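Local coordinates for protein allantoin racemase (Pseudomonas fluorescens, PDB 5LG5) that probably interconverts the two enantiomers of allantoin and of other 5-substituted hydantoins, as a racemase of the HyuE family, at residues E[53-56]-E[57-60]; E[155-158]-E[159-163]. All coordinates share one frame; numbering follows the deposited sequence.

Contact 1 of 2, residues E[53-56]-E[57-60]; sequences AAIA and VMDR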
loop_
_atom_site.group_PDB
_atom_site.type_symbol
_atom_site.label_atom_id
_atom_site.label_comp_id
_atom_site.label_asym_id
_atom_site.label_seq_id
_atom_site.Cartn_x
_atom_site.Cartn_y
_atom_site.Cartn_z
ATOM N N ALA E 53 -23.364 -10.402 16.343
ATOM C CA ALA E 53 -23.384 -11.671 15.636
ATOM C C ALA E 53 -22.108 -12.490 15.894
ATOM O O ALA E 53 -22.169 -13.713 16.026
ATOM C CB ALA E 53 -23.590 -11.434 14.144
ATOM N N ALA E 54 -20.955 -11.821 16.001
ATOM C CA ALA E 54 -19.700 -12.545 16.244
ATOM C C ALA E 54 -19.795 -13.454 17.459
ATOM O O ALA E 54 -19.478 -14.637 17.389
ATOM C CB ALA E 54 -18.524 -11.564 16.428
ATOM N N ILE E 55 -20.244 -12.887 18.567
ATOM C CA ILE E 55 -20.355 -13.622 19.824
ATOM C C ILE E 55 -21.451 -14.660 19.760
ATOM O O ILE E 55 -21.304 -15.767 20.270
ATOM C CB ILE E 55 -20.650 -12.671 21.009
ATOM C CG1 ILE E 55 -19.455 -11.770 21.244
ATOM C CG2 ILE E 55 -20.887 -13.464 22.284
ATOM C CD1 ILE E 55 -18.191 -12.585 21.345
ATOM N N ALA E 56 -22.565 -14.274 19.149
ATOM C CA ALA E 56 -23.699 -15.176 18.983
ATOM C C ALA E 56 -23.298 -16.430 18.228
ATOM O O ALA E 56 -23.653 -17.536 18.630
ATOM C CB ALA E 56 -24.833 -14.463 18.264
ATOM N N VAL E 57 -22.558 -16.251 17.132
ATOM C CA VAL E 57 -22.132 -17.376 16.303
ATOM C C VAL E 57 -21.177 -18.277 17.076
ATOM O O VAL E 57 -21.311 -19.502 17.072
ATOM C CB VAL E 57 -21.481 -16.883 14.972
ATOM C CG1 VAL E 57 -20.728 -18.012 14.274
ATOM C CG2 VAL E 57 -22.547 -16.281 14.041
ATOM N N MET E 58 -20.209 -17.658 17.742
ATOM C CA MET E 58 -19.266 -18.396 18.577
ATOM C C MET E 58 -19.994 -19.202 19.649
ATOM O O MET E 58 -19.731 -20.391 19.851
ATOM C CB MET E 58 -18.262 -17.426 19.219
ATOM C CG MET E 58 -17.159 -16.947 18.284
ATOM S SD MET E 58 -15.984 -15.855 19.127
ATOM C CE MET E 58 -16.481 -14.311 18.388
ATOM N N ASP E 59 -20.933 -18.542 20.308
ATOM C CA ASP E 59 -21.799 -19.181 21.297
ATOM C C ASP E 59 -22.539 -20.401 20.718
ATOM O O ASP E 59 -22.529 -21.498 21.288
ATOM C CB ASP E 59 -22.797 -18.138 21.823
ATOM C CG ASP E 59 -23.782 -18.716 22.835
ATOM O OD1 ASP E 59 -25.003 -18.790 22.545
ATOM O OD2 ASP E 59 -23.322 -19.074 23.935
ATOM N N ARG E 60 -23.147 -20.209 19.552
ATOM C CA ARG E 60 -23.957 -21.250 18.910
ATOM C C ARG E 60 -23.132 -22.471 18.536
ATOM O O ARG E 60 -23.572 -23.613 18.669
ATOM C CB ARG E 60 -24.638 -20.689 17.660
ATOM C CG ARG E 60 -25.744 -21.564 17.068
ATOM C CD ARG E 60 -26.781 -21.972 18.109
ATOM N NE ARG E 60 -27.539 -23.172 17.743
ATOM C CZ ARG E 60 -27.151 -24.428 17.952
ATOM N NH1 ARG E 60 -25.973 -24.695 18.503
ATOM N NH2 ARG E 60 -27.944 -25.425 17.589
HETATM O O HOH W 1 -26.013 -18.097 19.989
#

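Contact 2 of 2, residues E[155-158]-E[159-163]; sequences AAME and AIVRQ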
loop_
_atom_site.group_PDB
_atom_site.type_symbol
_atom_site.label_atom_id
_atom_site.label_comp_id
_atom_site.label_asym_id
_atom_site.label_seq_id
_atom_site.Cartn_x
_atom_site.Cartn_y
_atom_site.Cartn_z
ATOM N N ALA E 155 -37.982 -6.848 -7.015
ATOM C CA ALA E 155 -37.286 -5.578 -6.883
ATOM C C ALA E 155 -35.860 -5.797 -6.388
ATOM O O ALA E 155 -34.925 -5.130 -6.848
ATOM C CB ALA E 155 -38.037 -4.667 -5.930
ATOM N N ALA E 156 -35.697 -6.753 -5.474
ATOM C CA ALA E 156 -34.384 -7.049 -4.915
ATOM C C ALA E 156 -33.416 -7.527 -5.988
ATOM O O ALA E 156 -32.296 -7.016 -6.103
ATOM C CB ALA E 156 -34.504 -8.102 -3.822
ATOM N N MET E 157 -33.865 -8.491 -6.782
ATOM C CA MET E 157 -33.050 -9.059 -7.838
ATOM C C MET E 157 -32.633 -7.981 -8.845
ATOM O O MET E 157 -31.477 -7.918 -9.271
ATOM C CB MET E 157 -33.821 -10.198 -8.505
ATOM C CG MET E 157 -33.199 -10.727 -9.776
ATOM S SD MET E 157 -31.540 -11.419 -9.633
ATOM C CE MET E 157 -31.849 -12.751 -8.483
ATOM N N GLU E 158 -33.580 -7.134 -9.229
ATOM C CA GLU E 158 -33.278 -6.049 -10.147
ATOM C C GLU E 158 -32.251 -5.058 -9.589
ATOM O O GLU E 158 -31.347 -4.630 -10.311
ATOM C CB GLU E 158 -34.568 -5.325 -10.545
ATOM C CG GLU E 158 -34.431 -4.443 -11.768
ATOM C CD GLU E 158 -33.832 -5.145 -12.980
ATOM O OE1 GLU E 158 -34.152 -6.327 -13.235
ATOM O OE2 GLU E 158 -33.037 -4.495 -13.695
ATOM N N ALA E 159 -32.385 -4.695 -8.319
ATOM C CA ALA E 159 -31.447 -3.765 -7.694
ATOM C C ALA E 159 -30.037 -4.355 -7.655
ATOM O O ALA E 159 -29.046 -3.646 -7.867
ATOM C CB ALA E 159 -31.911 -3.403 -6.296
ATOM N N ILE E 160 -29.957 -5.654 -7.384
ATOM C CA ILE E 160 -28.686 -6.352 -7.357
ATOM C C ILE E 160 -28.103 -6.371 -8.771
ATOM O O ILE E 160 -26.940 -6.004 -8.975
ATOM C CB ILE E 160 -28.844 -7.796 -6.823
ATOM C CG1 ILE E 160 -29.314 -7.802 -5.369
ATOM C CG2 ILE E 160 -27.546 -8.589 -6.981
ATOM C CD1 ILE E 160 -29.649 -9.199 -4.849
ATOM N N VAL E 161 -28.923 -6.754 -9.755
ATOM C CA VAL E 161 -28.463 -6.777 -11.148
ATOM C C VAL E 161 -27.944 -5.422 -11.597
ATOM O O VAL E 161 -26.886 -5.358 -12.236
ATOM C CB VAL E 161 -29.553 -7.322 -12.145
ATOM C CG1 VAL E 161 -29.176 -7.080 -13.609
ATOM C CG2 VAL E 161 -29.839 -8.806 -11.890
ATOM N N ARG E 162 -28.630 -4.341 -11.221
ATOM C CA ARG E 162 -28.160 -3.011 -11.620
ATOM C C ARG E 162 -26.777 -2.705 -11.072
ATOM O O ARG E 162 -25.941 -2.163 -11.792
ATOM C CB ARG E 162 -29.127 -1.874 -11.244
ATOM C CG ARG E 162 -28.529 -0.493 -11.640
ATOM C CD ARG E 162 -29.453 0.739 -11.519
ATOM N NE ARG E 162 -29.878 1.051 -10.156
ATOM C CZ ARG E 162 -31.060 0.702 -9.649
ATOM N NH1 ARG E 162 -31.931 0.051 -10.410
ATOM N NH2 ARG E 162 -31.380 1.013 -8.396
ATOM N N GLN E 163 -26.532 -3.043 -9.806
ATOM C CA GLN E 163 -25.213 -2.799 -9.216
ATOM C C GLN E 163 -24.150 -3.657 -9.878
ATOM O O GLN E 163 -23.040 -3.199 -10.127
ATOM C CB GLN E 163 -25.227 -3.038 -7.704
ATOM C CG GLN E 163 -26.074 -2.031 -6.950
ATOM C CD GLN E 163 -25.703 -0.614 -7.318
ATOM O OE1 GLN E 163 -24.522 -0.280 -7.441
ATOM N NE2 GLN E 163 -26.713 0.227 -7.524
#

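Contact 1 of 2, residues E[53-56]-E[57-60]
The carbonyl oxygen of Ala56 is gripped twice: Arg60 N donates to Ala56 O at 2.9 Å, and a water donates to the same oxygen at 2.8 Å. The first is one of the four i to i+4 bonds that join residues 53-56 to 57-60 in the alpha-helix 47-63, a helix of the Asp/Glu/hydantoin racemase fold. The second bond belongs to a bridge, for the water also donates to Asp59, at 2.8 Å from its OD1. Asp59 carries CG anti to its backbone N (chi1 178°), which swings the carboxylate to where one water can join it to the peptide oxygen of Ala56. An acid suits this place because its acceptor takes up the water's second hydrogen.

Met58 makes the apolar side-chain contact across the turn. With CG beside its own backbone N, the chain runs back along the helix, and the bend at chi3 (-107°) turns the terminal methyl over the preceding turn. There CE lies 3.9 Å from Ala54 CB and 3.8 Å from Ile55 CD1, the Ile55 and Met58 side chains meeting at a slant. The small Ala54 leaves room for the methyl. Ala54 and Met58 also pack on Tyr51 of a second subunit, whose Ile55 meets Ile55 of this chain. Ala54, Ile55 and Met58 thus face that subunit; Met58 also reaches Leu84 of helix 81-87, where Val57 packs too. Beta-branched Val57 fits closely against the backbone, its CG2 lying 3.3 Å from Ala53 O.

Contact 2 of 2, residues E[155-158]-E[159-163]
Met157 and Val161, one turn apart on the alpha-helix 153-171 of the racemase fold, meet through the sulfur and one methyl branch, with Met157 SD 3.8 Å from Val161 CG2. The thioether reaches that branch because its chain is folded at chi2 and chi3, 60° and 61°, after CG leaves anti to the backbone N. A flexible methionine can curl in this way, while the branched valine keeps its bulk near the backbone. Val161 N donates to Met157 O at 2.8 Å, and the N-H of Ile160 reaches Ala156 O at 3.0 Å, so the regular helical bonds set the spacing of the side chains. Ile160 CG1 also lies close to that oxygen, 3.2 Å from Ala156 O.

Outside this shell, helix 187-194 holds the pair: Met157 packs on Ile190 and Arg193, and Val161 also lies on Arg193. Ile160 packs on Ile190 as well and on Val113 of strand 110-114. Arg162 NH1 stands 5.7 Å from Glu158 OE2, so those two charges are near each other but not in contact. The exposed acid is instead paired through its other oxygen, Glu158 OE1 making a salt bridge with Arg193 NH2.

Each contact is a single stretch of helix, but on a different helix, and the two lie on opposite sides of the chain's centre, with centres about 30 Å apart and nearest atoms about 20 Å apart. Both are rich in alanine; what differs is their surroundings. Contact 1 is almost wholly buried, between a second subunit and helix 81-87 of its own chain. Contact 2 is partly buried and no other chain of the assembly touches it; its apolar residues face helix 187-194 and strand 110-114. Its exposed acid makes a salt bridge with an arginine of helix 187-194, whereas the buried acid of contact 1 accepts from a water.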